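AlgW protein (Pseudomonas aeruginosa, PDB 7CO3) is an HtrA-type protein of the S1C peptidase family, probably a serine endopeptidase, that joins a trypsin-like protease domain to a PDZ domain. Local coordinates at residues I175-V180 with G197-T202; E115-T120 with V156-L161. The protein carries 1 engineered substitution. All coordinates share one frame; numbering follows the deposited sequence.

Overall arrangement
Both contacts lie in the trypsin-like protease domain, one in each of its two sheets. Coming from the N terminus, the chain makes the hairpin of strands 104-113 and 117-120, runs on through strands 130-134 and 140-149, and returns as strand 154-158 beside 117-120. Interaction 2 is that return: it closes a loop of 35 residues inside the first, six-stranded barrel. The chain then passes into the second sheet, where the turn at 175-180 is met by strand 193-204 in interaction 1, closing a shorter loop of 16 residues. The two closures follow in series and do not cross. Their centres lie 28 Å apart, with nearest atoms about 15 Å apart.

Interaction 1 (I175-V180 with G197-T202); sequences IRTGDV and GIISAT
Two backbone hydrogen bonds clamp the turn before strand 180-185 onto I199. The amide of G178 gives its hydrogen to I199 O (N to O 2.9 Å), and I199 N returns a bond to D179 O at 2.8 Å. One residue on, V180 and I198 form an antiparallel non-hydrogen-bonded pair, with V180 CA leaning on G197 O.

The chain gets there by a type II beta turn from R176 to D179, with G178 at phi 101°, where a CB would jam against the carbonyl oxygen of T177. The turn is closed by D179 N to R176 O, and the D179 side chain, swung back at chi1 -75°, adds a second tie, OD2 2.9 Å from R176 N. That N-H arrives from above the carboxylate plane.

Apolar packing centres on I199, which points into the turn. Its CD1 lies 4.2 Å from I175 CD1, and both isoleucines rest on I216 of strand 215-218 and I239 of strand 238-245. I175 and T202 run alongside each other in opposing senses, I175 CD1 3.9 Å from T202 CG2. In plain van der Waals packing, I199 CB lies 3.7 Å from R176 O and T177 CG2 3.5 Å from I199 O, while T177 OG1 lies 3.5 Å from A201 CA.

Another subunit comes in here: D179 OD1 bonds S54 OG and R176 NH2 bonds S60 OG, both of the second subunit. The D179 carboxylate is therefore shared, one oxygen bracing its own turn and the other gripping the second subunit, which probably links the turn's shape to the packing of that subunit.

Interaction 2 (E115-T120 with V156-L161); sequences EGYLLT and VLKIDL
K158 and Y117 are cross-strand neighbours on one face of two antiparallel strands, 117-120 and 154-158, in the six-stranded barrel that forms one half of the trypsin-like fold. K158 can be followed outward from the sheet. Its CB and CG lie against the CE1 side of the Y117 ring, CG at 3.6 Å from CE1, in an oblique approach. The chain bends at chi2 (-83°), runs on extended, and bends again at chi4 (-44°), carrying the ammonium back over the ring face. NZ sits 4.9 Å from the ring centroid, a cation-pi contact 22° off the ring normal. It also donates to E115 O at 3.1 Å, from a direction tilted out of the carbonyl plane. The carbonyl, and more loosely the ring face, probably steady the ammonium, while the E115 carboxylate does not touch it.

The main chains are joined through L118 and L157, a hydrogen-bonded pair: L118 N gives to L157 O and L157 N to L118 O. I159 N adds a third bond, to G116 O at 2.8 Å, where the loop brings in G116.

Beyond Y117 and K158, the same face of the sheet carries L119 and V156, and these pack on helix 261-274 through A264, M268 and I271. The other face carries L118 and L157, with L118 touching A109 and I111 of strand 104-113 and L157 touching L145. At the far end T120 sets its CG2 4.1 Å from L157 CG, while its OG1 bonds S108 O. The L118 side chain lies roughly perpendicular to that of I159, its CD1 3.8 Å from I159 CG1.

Interaction 1 (I175-V180 with G197-T202)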
loop_
_atom_site.group_PDB
_atom_site.type_symbol
_atom_site.label_atom_id
_atom_site.label_comp_id
_atom_site.label_asym_id
_atom_site.label_seq_id
_atom_site.Cartn_x
_atom_site.Cartn_y
_atom_site.Cartn_z
ATOM N N ILE B 175 14.118 -16.458 -8.038
ATOM C CA ILE B 175 13.080 -15.949 -7.147
ATOM C C ILE B 175 11.786 -16.682 -7.431
ATOM O O ILE B 175 11.544 -17.144 -8.545
ATOM C CB ILE B 175 12.885 -14.420 -7.277
ATOM C CG1 ILE B 175 12.208 -14.079 -8.600
ATOM C CG2 ILE B 175 14.198 -13.670 -7.059
ATOM C CD1 ILE B 175 12.073 -12.589 -8.884
ATOM N N ARG B 176 10.954 -16.803 -6.401
ATOM C CA ARG B 176 9.613 -17.350 -6.529
ATOM C C ARG B 176 8.620 -16.290 -6.076
ATOM O O ARG B 176 8.918 -15.494 -5.176
ATOM C CB ARG B 176 9.412 -18.608 -5.663
ATOM C CG ARG B 176 10.300 -19.806 -5.968
ATOM C CD ARG B 176 10.164 -20.906 -4.892
ATOM N NE ARG B 176 8.869 -21.611 -4.937
ATOM C CZ ARG B 176 8.393 -22.358 -3.942
ATOM N NH1 ARG B 176 9.096 -22.519 -2.827
ATOM N NH2 ARG B 176 7.214 -22.939 -4.050
ATOM N N THR B 177 7.442 -16.298 -6.707
ATOM C CA THR B 177 6.306 -15.514 -6.237
ATOM C C THR B 177 5.967 -15.858 -4.794
ATOM O O THR B 177 5.869 -17.027 -4.423
ATOM C CB THR B 177 5.106 -15.762 -7.152
ATOM O OG1 THR B 177 5.417 -15.238 -8.438
ATOM C CG2 THR B 177 3.809 -15.105 -6.630
ATOM N N GLY B 178 5.795 -14.828 -3.970
ATOM C CA GLY B 178 5.610 -15.029 -2.558
ATOM C C GLY B 178 6.849 -14.777 -1.726
ATOM O O GLY B 178 6.730 -14.621 -0.516
ATOM N N ASP B 179 8.030 -14.781 -2.331
ATOM C CA ASP B 179 9.238 -14.375 -1.612
ATOM C C ASP B 179 9.118 -12.912 -1.183
ATOM O O ASP B 179 8.543 -12.091 -1.902
ATOM C CB ASP B 179 10.470 -14.510 -2.502
ATOM C CG ASP B 179 10.951 -15.966 -2.719
ATOM O OD1 ASP B 179 10.570 -16.897 -1.954
ATOM O OD2 ASP B 179 11.745 -16.162 -3.664
ATOM N N VAL B 180 9.731 -12.569 -0.047
ATOM C CA VAL B 180 9.738 -11.179 0.413
ATOM C C VAL B 180 10.789 -10.379 -0.349
ATOM O O VAL B 180 11.871 -10.883 -0.637
ATOM C CB VAL B 180 9.993 -11.128 1.932
ATOM C CG1 VAL B 180 10.290 -9.686 2.418
ATOM C CG2 VAL B 180 8.844 -11.709 2.672
ATOM N N GLY B 197 7.592 -5.730 0.573
ATOM C CA GLY B 197 6.434 -6.463 0.089
ATOM C C GLY B 197 6.866 -7.851 -0.363
ATOM O O GLY B 197 7.851 -8.402 0.129
ATOM N N ILE B 198 6.125 -8.414 -1.313
ATOM C CA ILE B 198 6.500 -9.721 -1.870
ATOM C C ILE B 198 6.625 -9.608 -3.379
ATOM O O ILE B 198 6.115 -8.672 -4.003
ATOM C CB ILE B 198 5.503 -10.868 -1.555
ATOM C CG1 ILE B 198 4.094 -10.524 -2.097
ATOM C CG2 ILE B 198 5.466 -11.241 -0.055
ATOM C CD1 ILE B 198 3.191 -11.743 -2.200
ATOM N N ILE B 199 7.312 -10.593 -3.964
ATOM C CA ILE B 199 7.204 -10.842 -5.403
ATOM C C ILE B 199 5.764 -11.226 -5.691
ATOM O O ILE B 199 5.293 -12.262 -5.212
ATOM C CB ILE B 199 8.168 -11.959 -5.851
ATOM C CG1 ILE B 199 9.607 -11.661 -5.450
ATOM C CG2 ILE B 199 8.033 -12.248 -7.376
ATOM C CD1 ILE B 199 10.117 -10.296 -5.922
ATOM N N SER B 200 5.070 -10.398 -6.483
ATOM C CA SER B 200 3.666 -10.612 -6.813
ATOM C C SER B 200 3.489 -11.506 -8.032
ATOM O O SER B 200 2.424 -12.116 -8.201
ATOM C CB SER B 200 2.971 -9.274 -7.044
ATOM O OG SER B 200 2.864 -8.591 -5.814
ATOM N N ALA B 201 4.491 -11.534 -8.902
ATOM C CA ALA B 201 4.498 -12.277 -10.166
ATOM C C ALA B 201 5.828 -11.982 -10.847
ATOM O O ALA B 201 6.542 -11.028 -10.494
ATOM C CB ALA B 201 3.325 -11.914 -11.082
ATOM N N THR B 202 6.170 -12.830 -11.808
ATOM C CA THR B 202 7.373 -12.632 -12.597
ATOM C C THR B 202 7.041 -12.793 -14.080
ATOM O O THR B 202 5.979 -13.291 -14.456
ATOM C CB THR B 202 8.508 -13.600 -12.183
ATOM O OG1 THR B 202 8.147 -14.925 -12.602
ATOM C CG2 THR B 202 8.724 -13.615 -10.670
#

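Interaction 2 (E115-T120 with V156-L161)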
loop_
_atom_site.group_PDB
_atom_site.type_symbol
_atom_site.label_atom_id
_atom_site.label_comp_id
_atom_site.label_asym_id
_atom_site.label_seq_id
_atom_site.Cartn_x
_atom_site.Cartn_y
_atom_site.Cartn_z
ATOM N N GLU B 115 34.406 0.208 -9.179
ATOM C CA GLU B 115 34.948 1.137 -10.163
ATOM C C GLU B 115 34.063 2.356 -10.384
ATOM O O GLU B 115 34.500 3.293 -11.063
ATOM C CB GLU B 115 35.131 0.425 -11.502
ATOM C CG GLU B 115 36.127 -0.719 -11.506
ATOM C CD GLU B 115 35.642 -1.877 -12.365
ATOM O OE1 GLU B 115 35.568 -1.707 -13.605
ATOM O OE2 GLU B 115 35.328 -2.952 -11.802
ATOM N N GLY B 116 32.830 2.354 -9.880
ATOM C CA GLY B 116 31.937 3.489 -10.024
ATOM C C GLY B 116 30.922 3.431 -11.151
ATOM O O GLY B 116 30.457 4.489 -11.588
ATOM N N TYR B 117 30.570 2.243 -11.638
ATOM C CA TYR B 117 29.490 2.101 -12.602
ATOM C C TYR B 117 28.140 1.947 -11.880
ATOM O O TYR B 117 28.034 1.255 -10.861
ATOM C CB TYR B 117 29.732 0.897 -13.518
ATOM C CG TYR B 117 30.909 1.104 -14.460
ATOM C CD1 TYR B 117 30.885 2.115 -15.412
ATOM C CD2 TYR B 117 32.044 0.291 -14.395
ATOM C CE1 TYR B 117 31.955 2.313 -16.280
ATOM C CE2 TYR B 117 33.122 0.480 -15.281
ATOM C CZ TYR B 117 33.067 1.494 -16.205
ATOM O OH TYR B 117 34.119 1.715 -17.071
ATOM N N LEU B 118 27.111 2.580 -12.430
ATOM C CA LEU B 118 25.799 2.622 -11.800
ATOM C C LEU B 118 24.778 2.315 -12.854
ATOM O O LEU B 118 24.913 2.765 -13.994
ATOM C CB LEU B 118 25.491 3.990 -11.147
ATOM C CG LEU B 118 26.267 4.329 -9.868
ATOM C CD1 LEU B 118 27.470 5.158 -10.200
ATOM C CD2 LEU B 118 25.431 5.071 -8.823
ATOM N N LEU B 119 23.768 1.541 -12.463
ATOM C CA LEU B 119 22.579 1.326 -13.266
ATOM C C LEU B 119 21.426 2.229 -12.787
ATOM O O LEU B 119 21.259 2.461 -11.580
ATOM C CB LEU B 119 22.169 -0.145 -13.173
ATOM C CG LEU B 119 22.529 -1.089 -14.324
ATOM C CD1 LEU B 119 22.223 -2.507 -13.938
ATOM C CD2 LEU B 119 21.834 -0.710 -15.633
ATOM N N THR B 120 20.636 2.724 -13.737
ATOM C CA THR B 120 19.400 3.464 -13.475
ATOM C C THR B 120 18.498 3.281 -14.692
ATOM O O THR B 120 18.860 2.570 -15.636
ATOM C CB THR B 120 19.682 4.947 -13.184
ATOM O OG1 THR B 120 18.444 5.626 -12.970
ATOM C CG2 THR B 120 20.421 5.631 -14.393
ATOM N N VAL B 156 23.461 3.456 -18.119
ATOM C CA VAL B 156 24.645 3.236 -17.303
ATOM C C VAL B 156 25.340 4.565 -17.105
ATOM O O VAL B 156 25.492 5.341 -18.056
ATOM C CB VAL B 156 25.609 2.211 -17.939
ATOM C CG1 VAL B 156 26.813 2.062 -17.073
ATOM C CG2 VAL B 156 24.928 0.876 -18.115
ATOM N N LEU B 157 25.757 4.810 -15.872
ATOM C CA LEU B 157 26.464 5.994 -15.433
ATOM C C LEU B 157 27.804 5.550 -14.859
ATOM O O LEU B 157 27.968 4.406 -14.431
ATOM C CB LEU B 157 25.692 6.752 -14.331
ATOM C CG LEU B 157 24.238 7.210 -14.543
ATOM C CD1 LEU B 157 23.693 7.895 -13.245
ATOM C CD2 LEU B 157 24.153 8.132 -15.733
ATOM N N LYS B 158 28.736 6.489 -14.802
ATOM C CA LYS B 158 30.064 6.282 -14.244
ATOM C C LYS B 158 30.409 7.459 -13.354
ATOM O O LYS B 158 30.197 8.613 -13.738
ATOM C CB LYS B 158 31.124 6.139 -15.360
ATOM C CG LYS B 158 32.489 5.584 -14.886
ATOM C CD LYS B 158 33.395 6.669 -14.288
ATOM C CE LYS B 158 34.841 6.222 -14.199
ATOM N NZ LYS B 158 34.950 4.834 -13.673
ATOM N N ILE B 159 30.966 7.165 -12.181
ATOM C CA ILE B 159 31.465 8.179 -11.268
ATOM C C ILE B 159 32.896 7.834 -10.877
ATOM O O ILE B 159 33.325 6.682 -10.973
ATOM C CB ILE B 159 30.556 8.338 -10.023
ATOM C CG1 ILE B 159 30.528 7.072 -9.133
ATOM C CG2 ILE B 159 29.115 8.736 -10.464
ATOM C CD1 ILE B 159 29.780 7.292 -7.780
ATOM N N ASP B 160 33.625 8.851 -10.430
ATOM C CA ASP B 160 35.024 8.750 -10.018
ATOM C C ASP B 160 35.086 9.037 -8.521
ATOM O O ASP B 160 35.128 10.198 -8.108
ATOM C CB ASP B 160 35.882 9.721 -10.823
ATOM C CG ASP B 160 37.329 9.773 -10.359
ATOM O OD1 ASP B 160 37.961 8.699 -10.261
ATOM O OD2 ASP B 160 37.837 10.887 -10.112
ATOM N N LEU B 161 35.089 7.975 -7.714
ATOM C CA LEU B 161 35.011 8.085 -6.261
ATOM C C LEU B 161 35.593 6.826 -5.633
ATOM O O LEU B 161 35.459 5.727 -6.179
ATOM C CB LEU B 161 33.559 8.292 -5.804
ATOM C CG LEU B 161 33.007 9.724 -5.751
ATOM C CD1 LEU B 161 31.688 9.807 -5.001
ATOM C CD2 LEU B 161 34.018 10.660 -5.107
#